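Local coordinates for oxysterol-binding protein homolog 1 (Saccharomyces cerevisiae, PDB 5H28), which carries sterols and other lipids between membranes, and through its ankyrin-repeat domain, the part modelled here, is targeted to the nucleus-vacuole junction by interacting with NVJ1, at residues Leu7-Leu10 and Asp11-Gln15; Leu43-His46 and Tyr47-Val51; Lys218-Pro222 and Ile223-Arg227; Ile244-Lys247 and Lys248-Arg252. All blocks are in the same frame, centred on the assembly; numbering follows the deposited sequence.

Interaction 1 of 4, residues Leu7-Leu10 and Asp11-Gln15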
loop_
_atom_site.group_PDB
_atom_site.type_symbol
_atom_site.label_atom_id
_atom_site.label_comp_id
_atom_site.label_asym_id
_atom_site.label_seq_id
_atom_site.Cartn_x
_atom_site.Cartn_y
_atom_site.Cartn_z
ATOM N N LEU A 7 -3.720 -24.085 -20.580
ATOM C CA LEU A 7 -4.846 -24.344 -21.471
ATOM C C LEU A 7 -6.016 -24.922 -20.678
ATOM O O LEU A 7 -7.173 -24.569 -20.910
ATOM C CB LEU A 7 -4.425 -25.322 -22.573
ATOM C CG LEU A 7 -5.445 -25.606 -23.678
ATOM C CD1 LEU A 7 -5.685 -24.339 -24.488
ATOM C CD2 LEU A 7 -4.928 -26.722 -24.581
ATOM N N LYS A 8 -5.697 -25.814 -19.746
ATOM C CA LYS A 8 -6.690 -26.461 -18.895
ATOM C C LYS A 8 -7.412 -25.431 -18.032
ATOM O O LYS A 8 -8.639 -25.440 -17.919
ATOM C CB LYS A 8 -6.000 -27.488 -17.989
ATOM C CG LYS A 8 -6.920 -28.197 -17.010
ATOM C CD LYS A 8 -6.126 -28.941 -15.938
ATOM C CE LYS A 8 -5.217 -30.002 -16.529
ATOM N NZ LYS A 8 -5.992 -31.094 -17.177
ATOM N N LEU A 9 -6.640 -24.540 -17.421
ATOM C CA LEU A 9 -7.211 -23.518 -16.560
ATOM C C LEU A 9 -8.072 -22.536 -17.344
ATOM O O LEU A 9 -9.179 -22.192 -16.917
ATOM C CB LEU A 9 -6.095 -22.772 -15.823
ATOM C CG LEU A 9 -6.537 -21.627 -14.909
ATOM C CD1 LEU A 9 -7.535 -22.149 -13.891
ATOM C CD2 LEU A 9 -5.322 -21.023 -14.210
ATOM N N LEU A 10 -7.571 -22.083 -18.490
ATOM C CA LEU A 10 -8.324 -21.148 -19.312
ATOM C C LEU A 10 -9.645 -21.760 -19.774
ATOM O O LEU A 10 -10.660 -21.070 -19.847
ATOM C CB LEU A 10 -7.492 -20.716 -20.523
ATOM C CG LEU A 10 -6.420 -19.666 -20.225
ATOM C CD1 LEU A 10 -5.449 -19.568 -21.394
ATOM C CD2 LEU A 10 -7.082 -18.324 -19.958
ATOM N N ASP A 11 -9.635 -23.058 -20.067
ATOM C CA ASP A 11 -10.842 -23.737 -20.528
ATOM C C ASP A 11 -11.908 -23.717 -19.440
ATOM O O ASP A 11 -13.079 -23.436 -19.706
ATOM C CB ASP A 11 -10.511 -25.181 -20.921
ATOM C CG ASP A 11 -11.641 -25.856 -21.681
ATOM O OD1 ASP A 11 -12.101 -25.297 -22.699
ATOM O OD2 ASP A 11 -12.065 -26.952 -21.267
ATOM N N ALA A 12 -11.498 -24.007 -18.211
ATOM C CA ALA A 12 -12.424 -24.010 -17.084
ATOM C C ALA A 12 -12.930 -22.596 -16.792
ATOM O O ALA A 12 -14.111 -22.395 -16.499
ATOM C CB ALA A 12 -11.740 -24.593 -15.849
ATOM N N LEU A 13 -12.039 -21.615 -16.873
ATOM C CA LEU A 13 -12.430 -20.239 -16.605
ATOM C C LEU A 13 -13.431 -19.724 -17.631
ATOM O O LEU A 13 -14.388 -19.031 -17.271
ATOM C CB LEU A 13 -11.191 -19.336 -16.560
ATOM C CG LEU A 13 -10.255 -19.566 -15.363
ATOM C CD1 LEU A 13 -8.962 -18.798 -15.561
ATOM C CD2 LEU A 13 -10.933 -19.128 -14.071
ATOM N N ARG A 14 -13.228 -20.063 -18.901
ATOM C CA ARG A 14 -14.143 -19.613 -19.944
ATOM C C ARG A 14 -15.532 -20.198 -19.746
ATOM O O ARG A 14 -16.535 -19.542 -20.040
ATOM C CB ARG A 14 -13.632 -19.992 -21.337
ATOM C CG ARG A 14 -12.347 -19.301 -21.751
ATOM C CD ARG A 14 -12.143 -19.385 -23.255
ATOM N NE ARG A 14 -10.806 -18.951 -23.650
ATOM C CZ ARG A 14 -9.726 -19.724 -23.599
ATOM N NH1 ARG A 14 -8.547 -19.244 -23.972
ATOM N NH2 ARG A 14 -9.829 -20.983 -23.191
ATOM N N GLN A 15 -15.594 -21.430 -19.251
ATOM C CA GLN A 15 -16.878 -22.077 -19.020
ATOM C C GLN A 15 -17.689 -21.347 -17.955
ATOM O O GLN A 15 -18.910 -21.473 -17.898
ATOM C CB GLN A 15 -16.677 -23.545 -18.645
ATOM C CG GLN A 15 -16.604 -24.453 -19.863
ATOM C CD GLN A 15 -16.385 -25.904 -19.502
ATOM O OE1 GLN A 15 -17.022 -26.433 -18.591
ATOM N NE2 GLN A 15 -15.489 -26.565 -20.227
HETATM O O HOH W 1 -8.297 -23.309 -23.355
#
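Leu7 O takes two hydrogen bonds, one from Asp11 N at 3.0 Å and one from a water, and that water in turn accepts from Arg14 NH2 at 2.8 Å. This is a run of the N-terminal helix 2-15 in the ankyrin-repeat domain, with the usual i to i+4 ladder running on through Lys8, Leu9 and Leu10 to Ala12, Leu13 and Arg14. Arg14 sends its chain back up the helix, extended from CG to NE, so that NH2 comes within 3.6 Å of Leu10 CB, while the water sits at the guanidinium edge, in its plane. The inner side of the helix is apolar. Leu13 has CG anti to its carbonyl carbon (chi1 -69°), which lays the branch back over the preceding turn, where CD1 meets Leu9 CG at 3.8 Å. Beyond this pair Leu21 of helix 18-28 touches both leucines, and Tyr47 and Val51 of helix 44-51 also reach Leu13. An alanine at Leu13 would lack the branch and is likely to leave a gap between these three helices, with Leu9 CG and CD1 losing the contact with the Leu13 branch. At the backbone, Leu13 N meets Leu9 O in the carbonyl plane at 2.9 Å.

Interaction 2 of 4, residues Leu43-His46 and Tyr47-Val51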
loop_
_atom_site.group_PDB
_atom_site.type_symbol
_atom_site.label_atom_id
_atom_site.label_comp_id
_atom_site.label_asym_id
_atom_site.label_seq_id
_atom_site.Cartn_x
_atom_site.Cartn_y
_atom_site.Cartn_z
ATOM N N LEU A 43 -0.924 -17.078 -11.684
ATOM C CA LEU A 43 -1.453 -16.230 -12.749
ATOM C C LEU A 43 -2.941 -16.453 -12.986
ATOM O O LEU A 43 -3.519 -15.885 -13.909
ATOM C CB LEU A 43 -0.687 -16.475 -14.053
ATOM C CG LEU A 43 0.775 -16.022 -14.057
ATOM C CD1 LEU A 43 1.467 -16.540 -15.306
ATOM C CD2 LEU A 43 0.850 -14.505 -13.994
ATOM N N MET A 44 -3.570 -17.264 -12.141
ATOM C CA MET A 44 -4.986 -17.549 -12.312
ATOM C C MET A 44 -5.883 -16.316 -12.305
ATOM O O MET A 44 -6.802 -16.216 -13.118
ATOM C CB MET A 44 -5.460 -18.547 -11.255
ATOM C CG MET A 44 -6.957 -18.850 -11.330
ATOM S SD MET A 44 -7.424 -20.318 -10.393
ATOM C CE MET A 44 -6.844 -19.872 -8.761
ATOM N N LEU A 45 -5.625 -15.376 -11.402
ATOM C CA LEU A 45 -6.449 -14.175 -11.354
ATOM C C LEU A 45 -6.281 -13.355 -12.635
ATOM O O LEU A 45 -7.243 -12.753 -13.115
ATOM C CB LEU A 45 -6.116 -13.333 -10.118
ATOM C CG LEU A 45 -7.045 -12.139 -9.873
ATOM C CD1 LEU A 45 -8.496 -12.604 -9.837
ATOM C CD2 LEU A 45 -6.666 -11.466 -8.560
ATOM N N HIS A 46 -5.069 -13.334 -13.190
ATOM C CA HIS A 46 -4.832 -12.614 -14.440
ATOM C C HIS A 46 -5.698 -13.237 -15.527
ATOM O O HIS A 46 -6.399 -12.542 -16.262
ATOM C CB HIS A 46 -3.370 -12.737 -14.890
ATOM C CG HIS A 46 -2.424 -11.827 -14.172
ATOM N ND1 HIS A 46 -2.038 -12.027 -12.864
ATOM C CD2 HIS A 46 -1.759 -10.726 -14.596
ATOM C CE1 HIS A 46 -1.176 -11.089 -12.515
ATOM N NE2 HIS A 46 -0.989 -10.286 -13.549
ATOM N N TYR A 47 -5.634 -14.559 -15.634
ATOM C CA TYR A 47 -6.400 -15.254 -16.654
ATOM C C TYR A 47 -7.901 -15.124 -16.444
ATOM O O TYR A 47 -8.657 -15.039 -17.408
ATOM C CB TYR A 47 -5.993 -16.731 -16.713
ATOM C CG TYR A 47 -4.555 -16.934 -17.143
ATOM C CD1 TYR A 47 -4.042 -16.266 -18.253
ATOM C CD2 TYR A 47 -3.708 -17.786 -16.439
ATOM C CE1 TYR A 47 -2.720 -16.437 -18.651
ATOM C CE2 TYR A 47 -2.378 -17.965 -16.831
ATOM C CZ TYR A 47 -1.895 -17.286 -17.936
ATOM O OH TYR A 47 -0.585 -17.449 -18.330
ATOM N N ALA A 48 -8.336 -15.099 -15.190
ATOM C CA ALA A 48 -9.757 -14.969 -14.905
ATOM C C ALA A 48 -10.249 -13.596 -15.334
ATOM O O ALA A 48 -11.340 -13.467 -15.881
ATOM C CB ALA A 48 -10.019 -15.182 -13.427
ATOM N N VAL A 49 -9.446 -12.566 -15.081
ATOM C CA VAL A 49 -9.823 -11.213 -15.474
ATOM C C VAL A 49 -9.980 -11.139 -16.992
ATOM O O VAL A 49 -10.800 -10.377 -17.506
ATOM C CB VAL A 49 -8.763 -10.183 -15.012
ATOM C CG1 VAL A 49 -8.993 -8.836 -15.691
ATOM C CG2 VAL A 49 -8.830 -10.025 -13.506
ATOM N N GLN A 50 -9.214 -11.947 -17.712
ATOM C CA GLN A 50 -9.287 -11.930 -19.163
ATOM C C GLN A 50 -10.451 -12.696 -19.779
ATOM O O GLN A 50 -10.961 -12.299 -20.825
ATOM C CB GLN A 50 -7.984 -12.462 -19.766
ATOM C CG GLN A 50 -6.770 -11.611 -19.465
ATOM C CD GLN A 50 -5.567 -12.006 -20.293
ATOM O OE1 GLN A 50 -5.134 -13.158 -20.274
ATOM N NE2 GLN A 50 -5.019 -11.045 -21.028
ATOM N N VAL A 51 -10.891 -13.776 -19.137
ATOM C CA VAL A 51 -11.949 -14.587 -19.736
ATOM C C VAL A 51 -13.178 -14.969 -18.918
ATOM O O VAL A 51 -14.209 -15.326 -19.493
ATOM C CB VAL A 51 -11.360 -15.922 -20.278
ATOM C CG1 VAL A 51 -10.099 -15.654 -21.079
ATOM C CG2 VAL A 51 -11.068 -16.882 -19.123
#
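The two rings, His46 and Tyr47, sit next to each other in sequence, and Leu43 serves both. On one face of the His46 imidazole lies Leu43 CD2, 4.0 Å above the plane and offset toward the rim. Tyr47 meets the same leucine nearer the backbone, at CB: its CE2 comes to 3.6 Å from Leu43 CB, the two side chains slanting past one another, and its OH reaches Leu43 CD1 at 3.8 Å. With CG set beside its own backbone N (chi1 -64°), the Tyr47 ring leans back toward the helix start, CD2 next to Leu43 O. That oxygen belongs to the N-cap residue of helix 44-51, which lies within the predicted first ankyrin repeat, and it accepts Tyr47 N at 3.0 Å in a nearly straight bond. Neighbouring helices cover the flanks: Lys6 and Leu10 of helix 2-15 pack on Tyr47, while Pro89 of helix 89-95 touches Leu45 and His46. The imidazole is also held by a hydrogen bond from NE2 to Asn87 O. One turn on, Val49 CG2 leans over Leu45 O at 3.2 Å, and Gln50 CG lies 3.4 Å from His46 O, whose bond from Gln50 N is more bent at 139°.

Interaction 3 of 4, residues Lys218-Pro222 and Ile223-Arg227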
loop_
_atom_site.group_PDB
_atom_site.type_symbol
_atom_site.label_atom_id
_atom_site.label_comp_id
_atom_site.label_asym_id
_atom_site.label_seq_id
_atom_site.Cartn_x
_atom_site.Cartn_y
_atom_site.Cartn_z
ATOM N N LYS A 218 4.102 26.500 6.917
ATOM C CA LYS A 218 4.563 27.804 7.381
ATOM C C LYS A 218 6.031 27.999 7.026
ATOM O O LYS A 218 6.657 28.974 7.445
ATOM C CB LYS A 218 4.363 27.924 8.891
ATOM C CG LYS A 218 2.913 27.781 9.319
ATOM C CD LYS A 218 2.758 27.959 10.815
ATOM C CE LYS A 218 1.309 27.805 11.235
ATOM N NZ LYS A 218 1.141 27.992 12.704
ATOM N N GLY A 219 6.568 27.065 6.245
ATOM C CA GLY A 219 7.958 27.135 5.827
ATOM C C GLY A 219 8.951 26.794 6.920
ATOM O O GLY A 219 10.154 27.012 6.766
ATOM N N LYS A 220 8.456 26.238 8.021
ATOM C CA LYS A 220 9.304 25.890 9.154
ATOM C C LYS A 220 9.876 24.478 9.146
ATOM O O LYS A 220 9.208 23.519 8.746
ATOM C CB LYS A 220 8.529 26.087 10.459
ATOM C CG LYS A 220 8.323 27.536 10.840
ATOM C CD LYS A 220 9.628 28.141 11.327
ATOM C CE LYS A 220 9.534 29.650 11.432
ATOM N NZ LYS A 220 9.304 30.247 10.091
ATOM N N LEU A 221 11.125 24.367 9.587
ATOM C CA LEU A 221 11.797 23.080 9.700
ATOM C C LEU A 221 11.444 22.574 11.090
ATOM O O LEU A 221 11.160 23.370 11.986
ATOM C CB LEU A 221 13.317 23.242 9.618
ATOM C CG LEU A 221 13.961 23.695 8.308
ATOM C CD1 LEU A 221 15.432 24.000 8.549
ATOM C CD2 LEU A 221 13.802 22.610 7.254
ATOM N N PRO A 222 11.451 21.252 11.296
ATOM C CA PRO A 222 11.127 20.719 12.621
ATOM C C PRO A 222 11.993 21.326 13.734
ATOM O O PRO A 222 11.495 21.654 14.812
ATOM C CB PRO A 222 11.369 19.221 12.457
ATOM C CG PRO A 222 10.995 18.978 11.028
ATOM C CD PRO A 222 11.618 20.162 10.314
ATOM N N ILE A 223 13.286 21.494 13.467
ATOM C CA ILE A 223 14.200 22.037 14.468
ATOM C C ILE A 223 13.859 23.467 14.897
ATOM O O ILE A 223 14.146 23.872 16.026
ATOM C CB ILE A 223 15.665 21.983 13.957
ATOM C CG1 ILE A 223 16.635 22.242 15.112
ATOM C CG2 ILE A 223 15.873 23.015 12.855
ATOM C CD1 ILE A 223 18.080 21.957 14.763
ATOM N N GLU A 224 13.235 24.226 14.004
ATOM C CA GLU A 224 12.878 25.603 14.311
ATOM C C GLU A 224 11.634 25.687 15.190
ATOM O O GLU A 224 11.245 26.768 15.626
ATOM C CB GLU A 224 12.669 26.385 13.011
ATOM C CG GLU A 224 13.866 26.310 12.075
ATOM C CD GLU A 224 13.634 27.025 10.759
ATOM O OE1 GLU A 224 12.564 26.819 10.148
ATOM O OE2 GLU A 224 14.530 27.784 10.329
ATOM N N LEU A 225 11.018 24.538 15.458
ATOM C CA LEU A 225 9.819 24.486 16.289
ATOM C C LEU A 225 10.138 24.045 17.715
ATOM O O LEU A 225 9.244 23.909 18.557
ATOM C CB LEU A 225 8.789 23.554 15.649
ATOM C CG LEU A 225 8.297 24.037 14.280
ATOM C CD1 LEU A 225 7.353 23.006 13.675
ATOM C CD2 LEU A 225 7.596 25.384 14.428
ATOM N N VAL A 226 11.418 23.809 17.977
ATOM C CA VAL A 226 11.871 23.429 19.308
ATOM C C VAL A 226 11.952 24.728 20.106
ATOM O O VAL A 226 12.231 25.787 19.537
ATOM C CB VAL A 226 13.279 22.785 19.258
ATOM C CG1 VAL A 226 13.792 22.530 20.667
ATOM C CG2 VAL A 226 13.230 21.482 18.479
ATOM N N ARG A 227 11.688 24.658 21.409
ATOM C CA ARG A 227 11.767 25.846 22.255
ATOM C C ARG A 227 13.148 26.467 22.100
ATOM O O ARG A 227 14.152 25.757 22.047
ATOM C CB ARG A 227 11.556 25.495 23.729
ATOM C CG ARG A 227 10.129 25.188 24.137
ATOM C CD ARG A 227 10.016 25.251 25.655
ATOM N NE ARG A 227 10.230 26.610 26.152
ATOM C CZ ARG A 227 10.540 26.916 27.409
ATOM N NH1 ARG A 227 10.681 25.957 28.315
ATOM N NH2 ARG A 227 10.702 28.184 27.764
HETATM O O HOH W 2 11.838 29.030 8.495
#
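Leu221 N donates to Glu224 OE1 at 2.9 Å and 174°, almost straight, on the anti side of the carboxylate oxygen and 32° out of its plane. Glu224 N gives an i+3 bond to Leu221 O at 3.0 Å, so the two residues hold each other in both directions at the short 3-10 segment 223-225, in the loop between helices 199-207 and 241-256 of the ankyrin-repeat domain. The ladder continues with Leu225 N bonded to Pro222 O; both backbone donors stand well above their carbonyl planes rather than on lone pairs. OE1 has a second partner, a water that also donates to Gly219 O and accepts from Lys220 NZ, and this links the ammonium to the carboxylate across a 4.7 Å gap between NZ and OE1. The Lys220 chain crosses Glu224 at about a right angle; its bend at chi2 brings CD to 3.4 Å from Glu224 OE1, and a second bend at chi4 sets the position of NZ. On the other side of the loop Pro222 and Leu225 pack against His191 of helix 189-196, and Val226 meets Leu246 and Leu250 of helix 241-256. Near the glutamate, Leu221 CB touches Ile223 CG2 at 4.1 Å.

Interaction 4 of 4, residues Ile244-Lys247 and Lys248-Arg252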
loop_
_atom_site.group_PDB
_atom_site.type_symbol
_atom_site.label_atom_id
_atom_site.label_comp_id
_atom_site.label_asym_id
_atom_site.label_seq_id
_atom_site.Cartn_x
_atom_site.Cartn_y
_atom_site.Cartn_z
ATOM N N ILE A 244 16.087 20.007 25.209
ATOM C CA ILE A 244 17.460 19.701 24.844
ATOM C C ILE A 244 17.488 18.360 24.112
ATOM O O ILE A 244 18.166 18.216 23.094
ATOM C CB ILE A 244 18.368 19.636 26.095
ATOM C CG1 ILE A 244 18.501 21.034 26.704
ATOM C CG2 ILE A 244 19.737 19.087 25.721
ATOM C CD1 ILE A 244 19.256 21.068 28.017
ATOM N N GLU A 245 16.745 17.385 24.627
ATOM C CA GLU A 245 16.683 16.061 24.014
ATOM C C GLU A 245 16.147 16.172 22.591
ATOM O O GLU A 245 16.678 15.564 21.660
ATOM C CB GLU A 245 15.766 15.140 24.829
ATOM C CG GLU A 245 15.796 13.680 24.378
ATOM C CD GLU A 245 14.768 12.806 25.084
ATOM O OE1 GLU A 245 14.396 13.117 26.233
ATOM O OE2 GLU A 245 14.343 11.795 24.488
ATOM N N LEU A 246 15.093 16.961 22.431
ATOM C CA LEU A 246 14.462 17.155 21.136
ATOM C C LEU A 246 15.411 17.828 20.140
ATOM O O LEU A 246 15.478 17.441 18.970
ATOM C CB LEU A 246 13.190 17.987 21.313
ATOM C CG LEU A 246 12.216 18.042 20.139
ATOM C CD1 LEU A 246 11.867 16.632 19.692
ATOM C CD2 LEU A 246 10.962 18.795 20.559
ATOM N N LYS A 247 16.141 18.835 20.606
ATOM C CA LYS A 247 17.089 19.541 19.752
ATOM C C LYS A 247 18.188 18.581 19.311
ATOM O O LYS A 247 18.546 18.529 18.132
ATOM C CB LYS A 247 17.698 20.726 20.508
ATOM C CG LYS A 247 18.677 21.556 19.693
ATOM C CD LYS A 247 19.169 22.756 20.485
ATOM C CE LYS A 247 20.099 23.629 19.658
ATOM N NZ LYS A 247 20.560 24.829 20.414
ATOM N N LYS A 248 18.718 17.814 20.261
ATOM C CA LYS A 248 19.771 16.849 19.967
ATOM C C LYS A 248 19.291 15.789 18.979
ATOM O O LYS A 248 20.031 15.393 18.078
ATOM C CB LYS A 248 20.246 16.181 21.260
ATOM C CG LYS A 248 21.000 17.116 22.190
ATOM C CD LYS A 248 22.315 17.552 21.560
ATOM C CE LYS A 248 23.041 18.572 22.416
ATOM N NZ LYS A 248 22.275 19.844 22.534
ATOM N N LEU A 249 18.056 15.329 19.156
ATOM C CA LEU A 249 17.475 14.320 18.273
ATOM C C LEU A 249 17.397 14.823 16.836
ATOM O O LEU A 249 17.811 14.141 15.899
ATOM C CB LEU A 249 16.068 13.944 18.748
ATOM C CG LEU A 249 15.225 13.129 17.760
ATOM C CD1 LEU A 249 15.862 11.767 17.532
ATOM C CD2 LEU A 249 13.814 12.974 18.300
ATOM N N LEU A 250 16.862 16.023 16.663
ATOM C CA LEU A 250 16.726 16.591 15.332
ATOM C C LEU A 250 18.071 16.933 14.694
ATOM O O LEU A 250 18.222 16.833 13.477
ATOM C CB LEU A 250 15.813 17.817 15.383
ATOM C CG LEU A 250 14.377 17.450 15.772
ATOM C CD1 LEU A 250 13.568 18.705 16.038
ATOM C CD2 LEU A 250 13.741 16.625 14.659
ATOM N N GLU A 251 19.049 17.331 15.503
ATOM C CA GLU A 251 20.367 17.650 14.962
ATOM C C GLU A 251 21.020 16.375 14.444
ATOM O O GLU A 251 21.627 16.365 13.371
ATOM C CB GLU A 251 21.240 18.311 16.034
ATOM C CG GLU A 251 20.844 19.754 16.310
ATOM C CD GLU A 251 21.584 20.373 17.479
ATOM O OE1 GLU A 251 21.443 21.598 17.678
ATOM O OE2 GLU A 251 22.298 19.642 18.201
ATOM N N ARG A 252 20.880 15.299 15.211
ATOM C CA ARG A 252 21.430 13.999 14.839
ATOM C C ARG A 252 20.731 13.488 13.582
ATOM O O ARG A 252 21.377 13.001 12.652
ATOM C CB ARG A 252 21.226 12.996 15.980
ATOM C CG ARG A 252 21.650 11.574 15.644
ATOM C CD ARG A 252 21.396 10.620 16.806
ATOM N NE ARG A 252 21.756 9.246 16.459
ATOM C CZ ARG A 252 21.677 8.211 17.288
ATOM N NH1 ARG A 252 22.029 7.002 16.870
ATOM N NH2 ARG A 252 21.249 8.378 18.532
#
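Lys247 leaves the helix with CG anti to the backbone N (chi1 -178°) and stays extended to its end, running past Glu251 at a slant. Its CB lies beside Lys248 N, the next amide; CG comes to 3.4 Å from Glu251 OE1, CD follows at 3.8 Å, and CE closes to 3.1 Å from the same oxygen. The tip then passes by: NZ is 4.3 Å from OE1, too far for a salt bridge, so the carboxylate meets the lysine mainly through its methylenes. Glu251 gets there because its CG points away from the carbonyl carbon (chi1 -74°), folding the chain back along the helix and over Lys247 O, 3.2 Å from CG. A leucine in place of Glu251 would remove the negative charge and would probably leave the Lys247 ammonium without its nearby counter-charge. This is an ordinary i to i+4 pairing on the side of helix 241-256 that faces the preceding loop, where Ile223 touches Glu251, near the C-terminal end of the ankyrin-repeat domain; Glu251 N to Lys247 O is one of four backbone bonds. The next lysine, Lys248, lies alongside Ile244 and brings NZ to 4.1 Å from Ile244 CG2; that ammonium also makes a weak hydrogen bond to Asn232. On the inner side, Leu246 and Leu250 touch Val194 of helix 189-196, and Leu246 and Leu249 touch Cys202 of helix 199-207. Glu245 carries a salt bridge to Arg203 of that second helix. Leu250 CG sits over Leu246 O at 3.4 Å.

Overall arrangement
The four contacts follow one another along the chain and fall into two pairs at opposite ends of an elongated domain of helices and loops, without strands. Interactions 1 and 2 have centres 10 Å apart and join helix 2-15 to helix 44-51: Leu13 CB packs on Val51 CG2 at 3.6 Å. Interactions 3 and 4 lie 12 Å apart, centre to centre, with Leu250 CD1 of helix 241-256 set against Val226 and Ile223 of the loop before that helix. Between the pairs the centres are about 51 to 62 Å apart and nothing touches. Each end thus has its own packing of neighbouring helices, as in ankyrin repeats, in a domain required for targeting through NVJ1.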